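Local structure of cysteine synthase (Fusobacterium nucleatum subsp. nucleatum strain ATCC 25586, 5XEM) at residues G15-V20 and Y33-G38; T159-I164 and S186-K191. The protein probably makes L-cysteine and acetate from O-acetyl-L-serine and hydrogen sulfide with pyridoxal 5'-phosphate as cofactor, and also acts as a hydrogen sulfide producer. One frame throughout, in Å; residues are numbered along the deposited sequence. Where two conformers were deposited one is given.

Overall arrangement
Contact 1 is the hairpin that pairs 15-20 with 33-38, its first strand outermost in the mixed sheet within the chain; contact 2 packs helix 151-167 on helix 183-195 through 159-164 and 186-191. Their centres lie about 13 Å apart, and they touch. Glu-163 joins them: its OE1 forms a salt bridge with Lys-35 NZ at 2.8 Å, and its OE2 lies 2.9 Å from Asn-16 N, probably a hydrogen bond. Beside these, Lys-35 CD packs on Ile-164 CG1 at 3.6 Å. Both contacts flank the cofactor site without touching it: Glu-37 and Thr-188 lie at about 9 and 8 Å, side chain to bound pyridoxal-5'-phosphate.

Contact 1 of 2, residues G15-V20 and Y33-G38; sequences GNTPLV and YVKLEG
The carboxylate of Glu-37 takes Thr-17 OG1 from above its plane, the hydroxyl lying 37° out of it and donating to OE2 at 2.6 Å, while OE1 is held by Arg-48 and Thr-45. Tyr-33 makes its contact through CB, 3.6 Å from Leu-19 CD2, the two side chains crossing at about a right angle. With chi1 at 54°, Thr-17 OG1 sits between its own backbone N and carbonyl carbon, and is held between Lys-35 NZ, from which it accepts at 2.8 Å, and Glu-37 OE2, to which it donates. The lysine chain runs extended until chi4, whose bend (68°) turns NZ onto Thr-17; a weak second bond to Thr-17 O further fixes the ammonium. The backbones pair antiparallel. Val-20 and Val-34 exchange two hydrogen bonds, 2.9 Å from Val-20 N to Val-34 O and 2.8 Å from Val-34 N to Val-20 O, and Leu-36 N reaches Pro-18 O at 2.9 Å. Between them Leu-19 and Lys-35 form a non-hydrogen-bonded pair, with Leu-19 CD2 lying 3.8 Å from Lys-35 CB. Leu-36 then centres an inverse gamma turn as the strand gives way to a 3-10 segment. In the fold, strand 31-36 pairs with strand 291-296 on its other side and helix 151-167 covers the Leu-19 and Lys-35 face. Strand 19-21 is outermost within the chain, but Leu-19 makes backbone hydrogen bonds to the second subunit, whose Leu-6 packs on Leu-19, Ser-9 on Val-20, and Leu-13 on Pro-18 and Leu-36.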
ATOM      1  N   GLY A  15       1.495   0.962 -12.475  1.00 13.14           N
ATOM      2  CA  GLY A  15       1.670  -0.182 -13.338  1.00 13.78           C
ATOM      3  C   GLY A  15       2.859  -1.034 -12.972  1.00 13.55           C
ATOM      4  O   GLY A  15       3.468  -0.868 -11.925  1.00 14.36           O
ATOM      5  N   ASN A  16       3.179  -1.982 -13.838  1.00 14.25           N
ATOM      6  CA  ASN A  16       4.217  -2.963 -13.563  1.00 14.97           C
ATOM      7  C   ASN A  16       4.062  -3.640 -12.206  1.00 13.63           C
ATOM      8  O   ASN A  16       4.983  -3.726 -11.390  1.00 12.76           O
ATOM      9  CB  ASN A  16       5.582  -2.329 -13.760  1.00 16.86           C
ATOM     10  CG  ASN A  16       5.797  -1.964 -15.206  1.00 18.83           C
ATOM     11  OD1 ASN A  16       5.799  -2.839 -16.067  1.00 22.57           O
ATOM     12  ND2 ASN A  16       5.849  -0.690 -15.495  1.00 21.52           N
ATOM     13  N   THR A  17       2.853  -4.097 -11.965  1.00 13.27           N
ATOM     14  CA  THR A  17       2.497  -4.703 -10.695  1.00 12.90           C
ATOM     15  C   THR A  17       2.873  -6.174 -10.703  1.00 13.18           C
ATOM     16  O   THR A  17       2.908  -6.798 -11.753  1.00 14.19           O
ATOM     17  CB  THR A  17       0.994  -4.600 -10.426  1.00 12.55           C
ATOM     18  OG1 THR A  17       0.277  -5.139 -11.538  1.00 12.95           O
ATOM     19  CG2 THR A  17       0.609  -3.102 -10.246  1.00 12.55           C
ATOM     20  N   PRO A  18       3.097  -6.739  -9.531  1.00 14.60           N
ATOM     21  CA  PRO A  18       3.519  -8.143  -9.501  1.00 14.82           C
ATOM     22  C   PRO A  18       2.400  -9.165  -9.666  1.00 15.16           C
ATOM     23  O   PRO A  18       1.217  -8.889  -9.330  1.00 14.77           O
ATOM     24  CB  PRO A  18       4.172  -8.262  -8.130  1.00 15.24           C
ATOM     25  CG  PRO A  18       3.485  -7.234  -7.288  1.00 15.68           C
ATOM     26  CD  PRO A  18       3.192  -6.086  -8.212  1.00 15.08           C
ATOM     27  N   LEU A  19       2.781 -10.333 -10.185  1.00 16.31           N
ATOM     28  CA  LEU A  19       1.917 -11.515 -10.292  1.00 17.10           C
ATOM     29  C   LEU A  19       2.442 -12.483  -9.238  1.00 16.46           C
ATOM     30  O   LEU A  19       3.615 -12.819  -9.247  1.00 18.30           O
ATOM     31  CB  LEU A  19       2.098 -12.221 -11.642  1.00 18.70           C
ATOM     32  CG  LEU A  19       1.013 -12.235 -12.699  1.00 20.17           C
ATOM     33  CD1 LEU A  19       1.344 -13.296 -13.751  1.00 18.97           C
ATOM     34  CD2 LEU A  19      -0.385 -12.451 -12.128  1.00 19.59           C
ATOM     35  N   VAL A  20       1.602 -12.936  -8.339  1.00 15.56           N
ATOM     36  CA  VAL A  20       2.030 -13.819  -7.259  0.50 15.57           C
ATOM     37  C   VAL A  20       1.347 -15.170  -7.388  1.00 15.90           C
ATOM     38  O   VAL A  20       0.140 -15.234  -7.610  1.00 15.27           O
ATOM     39  CB  VAL A  20       1.660 -13.208  -5.900  0.50 15.35           C
ATOM     40  CG1 VAL A  20       2.158 -14.082  -4.746  0.50 15.64           C
ATOM     41  CG2 VAL A  20       2.232 -11.804  -5.795  0.50 15.02           C
ATOM     42  N   TYR A  33      -2.530 -17.392 -10.290  1.00 16.87           N
ATOM     43  CA  TYR A  33      -1.648 -16.233 -10.076  1.00 16.62           C
ATOM     44  C   TYR A  33      -2.528 -15.016  -9.831  1.00 14.72           C
ATOM     45  O   TYR A  33      -3.493 -14.804 -10.567  1.00 15.34           O
ATOM     46  CB  TYR A  33      -0.814 -15.974 -11.323  1.00 17.85           C
ATOM     47  CG  TYR A  33       0.135 -17.095 -11.650  1.00 19.58           C
ATOM     48  CD1 TYR A  33       1.408 -17.142 -11.081  1.00 20.60           C
ATOM     49  CD2 TYR A  33      -0.230 -18.111 -12.528  1.00 20.90           C
ATOM     50  CE1 TYR A  33       2.279 -18.177 -11.365  1.00 23.23           C
ATOM     51  CE2 TYR A  33       0.643 -19.144 -12.833  1.00 22.10           C
ATOM     52  CZ  TYR A  33       1.885 -19.172 -12.242  1.00 22.53           C
ATOM     53  OH  TYR A  33       2.757 -20.193 -12.538  1.00 27.94           O
ATOM     54  N   VAL A  34      -2.197 -14.215  -8.825  1.00 12.70           N
ATOM     55  CA  VAL A  34      -2.975 -13.023  -8.520  1.00 11.98           C
ATOM     56  C   VAL A  34      -2.134 -11.819  -8.941  1.00 11.92           C
ATOM     57  O   VAL A  34      -0.973 -11.697  -8.559  1.00 12.42           O
ATOM     58  CB  VAL A  34      -3.335 -12.965  -7.027  1.00 12.09           C
ATOM     59  CG1 VAL A  34      -4.115 -11.702  -6.680  1.00 12.40           C
ATOM     60  CG2 VAL A  34      -4.129 -14.215  -6.626  1.00 12.31           C
ATOM     61  N   LYS A  35      -2.722 -10.952  -9.751  1.00 11.54           N
ATOM     62  CA  LYS A  35      -2.048  -9.729 -10.171  1.00 11.51           C
ATOM     63  C   LYS A  35      -2.440  -8.647  -9.166  1.00 11.09           C
ATOM     64  O   LYS A  35      -3.624  -8.306  -9.045  1.00 10.06           O
ATOM     65  CB  LYS A  35      -2.425  -9.344 -11.584  1.00 12.33           C
ATOM     66  CG  LYS A  35      -1.571  -8.157 -12.068  1.00 13.16           C
ATOM     67  CD  LYS A  35      -1.485  -8.035 -13.561  1.00 14.81           C
ATOM     68  CE  LYS A  35      -0.703  -6.823 -14.023  1.00 13.82           C
ATOM     69  NZ  LYS A  35       0.759  -6.892 -13.722  1.00 14.00           N
ATOM     70  N   LEU A  36      -1.461  -8.179  -8.402  1.00 10.63           N
ATOM     71  CA  LEU A  36      -1.723  -7.343  -7.217  1.00 10.82           C
ATOM     72  C   LEU A  36      -1.755  -5.869  -7.572  1.00 10.03           C
ATOM     73  O   LEU A  36      -0.749  -5.184  -7.485  1.00  9.91           O
ATOM     74  CB  LEU A  36      -0.692  -7.607  -6.143  1.00 11.34           C
ATOM     75  CG  LEU A  36      -0.659  -9.038  -5.554  1.00 12.60           C
ATOM     76  CD1 LEU A  36       0.553  -9.197  -4.604  1.00 13.34           C
ATOM     77  CD2 LEU A  36      -1.977  -9.359  -4.864  1.00 12.19           C
ATOM     78  N   GLU A  37      -2.922  -5.382  -7.999  1.00 10.85           N
ATOM     79  CA  GLU A  37      -3.041  -3.973  -8.385  1.00 10.54           C
ATOM     80  C   GLU A  37      -3.049  -3.046  -7.162  1.00 10.77           C
ATOM     81  O   GLU A  37      -2.935  -1.834  -7.282  1.00  9.74           O
ATOM     82  CB  GLU A  37      -4.265  -3.752  -9.259  1.00 11.16           C
ATOM     83  CG  GLU A  37      -4.155  -4.506 -10.574  1.00 11.98           C
ATOM     84  CD  GLU A  37      -3.154  -3.846 -11.498  1.00 12.58           C
ATOM     85  OE1 GLU A  37      -3.323  -2.637 -11.771  1.00 13.75           O
ATOM     86  OE2 GLU A  37      -2.210  -4.529 -11.949  1.00 14.47           O
ATOM     87  N   GLY A  38      -3.152  -3.632  -5.979  1.00 10.89           N
ATOM     88  CA  GLY A  38      -2.914  -2.894  -4.762  1.00 11.29           C
ATOM     89  C   GLY A  38      -1.492  -2.386  -4.602  1.00 12.00           C
ATOM     90  O   GLY A  38      -1.252  -1.544  -3.768  1.00 13.44           O
TER

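Contact 2 of 2, residues T159-I164 and S186-K191; sequences TTAEEI and SGTAKK
Apolar packing centres on Ala-161, whose CB fits between two side chains of helix 183-195. It lies 3.7 Å from Thr-188 CG2 and 3.5 Å from Lys-191 CG, the latter tighter than usual for two carbons. The small alanine suits the approach of the segment axes, 8.3 Å apart at their closest and crossing at -47°. Thr-188 CG2 also meets Ile-164 CD1 at 3.8 Å. Thr-160 adds a looser touch, CG2 to Thr-188 OG1, that is van der Waals in kind; both hydroxyls have polar partners within their own helices, Thr-188 OG1 with Ser-184 O and Thr-160 OG1 with His-156 ND1. The charged interaction is a salt bridge whose glutamate is partly exposed. Lys-191 NZ donates to Glu-162 OE2 at 2.8 Å, reaching the anti side of the carboxylate 20° out of its plane. Three successive bends, chi2 to chi4 all near 60°, curl the lysine back so that CD and CE run alongside the same oxygen, each 3.5 Å from Glu-162 OE2. Tyr-157, earlier in helix 151-167, adds a hydrogen bond from NZ to its O and a cation-pi contact. Helix 183-195 follows Gly-180, Thr-181 and Gly-182 and carries Ser-184, all of which bind pyridoxal 5'-phosphate; the packing therefore sets it against helix 151-167 beside the cofactor, in the type II fold of these enzymes. Strand 174-178 connects the two helices along the chain, and its Phe-175 touches both Ile-164 and Thr-188; Thr-160 in turn rests on Lys-35 of strand 31-36, placing the helix pair against one face of the mixed sheet.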
ATOM      1  N   THR A 159      -1.409  -1.919 -20.934  1.00 15.01           N
ATOM      2  CA  THR A 159      -0.422  -2.120 -19.876  1.00 14.87           C
ATOM      3  C   THR A 159      -0.734  -3.377 -19.121  1.00 13.67           C
ATOM      4  O   THR A 159       0.030  -4.331 -19.226  1.00 13.98           O
ATOM      5  CB  THR A 159      -0.291  -0.876 -18.980  1.00 14.58           C
ATOM      6  OG1 THR A 159      -1.539  -0.616 -18.327  1.00 15.47           O
ATOM      7  CG2 THR A 159       0.110   0.340 -19.877  1.00 16.12           C
ATOM      8  N   THR A 160      -1.895  -3.433 -18.456  1.00 13.94           N
ATOM      9  CA  THR A 160      -2.249  -4.594 -17.602  1.00 13.03           C
ATOM     10  C   THR A 160      -2.091  -5.939 -18.315  1.00 13.47           C
ATOM     11  O   THR A 160      -1.418  -6.885 -17.822  1.00 13.25           O
ATOM     12  CB  THR A 160      -3.701  -4.448 -17.088  1.00 13.15           C
ATOM     13  OG1 THR A 160      -3.882  -3.142 -16.541  1.00 12.56           O
ATOM     14  CG2 THR A 160      -4.000  -5.471 -15.987  1.00 13.20           C
ATOM     15  N   ALA A 161      -2.727  -6.044 -19.473  1.00 14.10           N
ATOM     16  CA  ALA A 161      -2.664  -7.274 -20.288  1.00 13.83           C
ATOM     17  C   ALA A 161      -1.246  -7.632 -20.748  1.00 14.36           C
ATOM     18  O   ALA A 161      -0.873  -8.812 -20.721  1.00 14.42           O
ATOM     19  CB  ALA A 161      -3.583  -7.181 -21.497  1.00 13.85           C
ATOM     20  N   GLU A 162      -0.485  -6.632 -21.153  1.00 15.30           N
ATOM     21  CA  GLU A 162       0.897  -6.854 -21.593  1.00 16.19           C
ATOM     22  C   GLU A 162       1.778  -7.366 -20.474  1.00 16.43           C
ATOM     23  O   GLU A 162       2.649  -8.210 -20.708  1.00 15.98           O
ATOM     24  CB  GLU A 162       1.497  -5.605 -22.239  1.00 17.19           C
ATOM     25  CG  GLU A 162       0.849  -5.201 -23.561  1.00 18.88           C
ATOM     26  CD  GLU A 162       1.110  -6.163 -24.732  1.00 21.16           C
ATOM     27  OE1 GLU A 162       1.903  -7.119 -24.598  1.00 22.90           O
ATOM     28  OE2 GLU A 162       0.490  -5.974 -25.803  1.00 23.06           O
ATOM     29  N   GLU A 163       1.558  -6.871 -19.253  1.00 15.41           N
ATOM     30  CA  GLU A 163       2.321  -7.316 -18.118  1.00 14.98           C
ATOM     31  C   GLU A 163       2.012  -8.751 -17.772  1.00 15.44           C
ATOM     32  O   GLU A 163       2.910  -9.501 -17.406  1.00 16.25           O
ATOM     33  CB  GLU A 163       2.066  -6.393 -16.910  1.00 14.30           C
ATOM     34  CG  GLU A 163       2.473  -4.947 -17.163  1.00 14.55           C
ATOM     35  CD  GLU A 163       1.942  -4.008 -16.094  1.00 14.38           C
ATOM     36  OE1 GLU A 163       1.513  -4.525 -15.043  1.00 13.96           O
ATOM     37  OE2 GLU A 163       1.949  -2.776 -16.304  1.00 13.65           O
ATOM     38  N   ILE A 164       0.751  -9.146 -17.892  1.00 16.02           N
ATOM     39  CA  ILE A 164       0.329 -10.522 -17.664  1.00 16.09           C
ATOM     40  C   ILE A 164       0.991 -11.443 -18.706  1.00 18.04           C
ATOM     41  O   ILE A 164       1.568 -12.477 -18.345  1.00 16.55           O
ATOM     42  CB  ILE A 164      -1.207 -10.642 -17.753  1.00 16.92           C
ATOM     43  CG1 ILE A 164      -1.861  -9.962 -16.537  1.00 16.34           C
ATOM     44  CG2 ILE A 164      -1.633 -12.103 -17.843  1.00 16.78           C
ATOM     45  CD1 ILE A 164      -3.381  -9.794 -16.721  1.00 15.81           C
ATOM     46  N   SER A 186     -12.709  -5.777 -19.600  1.00 13.73           N
ATOM     47  CA  SER A 186     -12.922  -5.727 -21.055  1.00 14.55           C
ATOM     48  C   SER A 186     -11.637  -5.331 -21.790  1.00 14.71           C
ATOM     49  O   SER A 186     -11.328  -5.889 -22.819  1.00 14.54           O
ATOM     50  CB  SER A 186     -14.075  -4.795 -21.403  1.00 13.96           C
ATOM     51  OG  SER A 186     -15.263  -5.199 -20.706  1.00 13.51           O
ATOM     52  N   GLY A 187     -10.868  -4.392 -21.235  1.00 14.35           N
ATOM     53  CA  GLY A 187      -9.634  -3.989 -21.868  1.00 14.23           C
ATOM     54  C   GLY A 187      -8.562  -5.062 -21.791  1.00 15.07           C
ATOM     55  O   GLY A 187      -7.859  -5.337 -22.769  1.00 14.74           O
ATOM     56  N   THR A 188      -8.435  -5.705 -20.628  1.00 14.92           N
ATOM     57  CA  THR A 188      -7.440  -6.741 -20.476  1.00 14.83           C
ATOM     58  C   THR A 188      -7.807  -7.958 -21.334  1.00 15.75           C
ATOM     59  O   THR A 188      -6.938  -8.492 -22.032  1.00 15.14           O
ATOM     60  CB  THR A 188      -7.282  -7.161 -19.016  1.00 15.18           C
ATOM     61  OG1 THR A 188      -7.133  -5.981 -18.201  1.00 14.68           O
ATOM     62  CG2 THR A 188      -6.062  -8.086 -18.847  1.00 14.98           C
ATOM     63  N   ALA A 189      -9.086  -8.361 -21.315  1.00 15.81           N
ATOM     64  CA  ALA A 189      -9.535  -9.556 -22.036  1.00 17.06           C
ATOM     65  C   ALA A 189      -9.391  -9.385 -23.530  1.00 18.42           C
ATOM     66  O   ALA A 189      -9.068 -10.364 -24.214  1.00 19.33           O
ATOM     67  CB  ALA A 189     -10.994  -9.882 -21.700  1.00 16.83           C
ATOM     68  N   LYS A 190      -9.634  -8.166 -24.038  1.00 18.25           N
ATOM     69  CA  LYS A 190      -9.511  -7.881 -25.473  1.00 19.28           C
ATOM     70  C   LYS A 190      -8.090  -8.123 -25.948  1.00 19.49           C
ATOM     71  O   LYS A 190      -7.864  -8.824 -26.948  1.00 17.98           O
ATOM     72  CB  LYS A 190      -9.946  -6.468 -25.806  1.00 19.98           C
ATOM     73  CG  LYS A 190      -9.930  -6.113 -27.305  1.00 21.81           C
ATOM     74  CD  LYS A 190     -10.554  -4.746 -27.540  1.00 24.68           C
ATOM     75  CE  LYS A 190     -10.496  -4.328 -29.004  1.00 28.06           C
ATOM     76  NZ  LYS A 190     -10.792  -2.885 -29.220  1.00 29.95           N
ATOM     77  N   LYS A 191      -7.115  -7.608 -25.197  1.00 19.17           N
ATOM     78  CA  LYS A 191      -5.724  -7.792 -25.573  1.00 18.94           C
ATOM     79  C   LYS A 191      -5.310  -9.242 -25.489  1.00 19.61           C
ATOM     80  O   LYS A 191      -4.663  -9.772 -26.409  1.00 20.35           O
ATOM     81  CB  LYS A 191      -4.780  -6.909 -24.744  1.00 19.21           C
ATOM     82  CG  LYS A 191      -3.288  -7.200 -24.939  1.00 19.39           C
ATOM     83  CD  LYS A 191      -2.781  -7.037 -26.366  1.00 19.95           C
ATOM     84  CE  LYS A 191      -2.806  -5.599 -26.851  1.00 19.32           C
ATOM     85  NZ  LYS A 191      -1.913  -4.668 -26.116  1.00 17.76           N
TER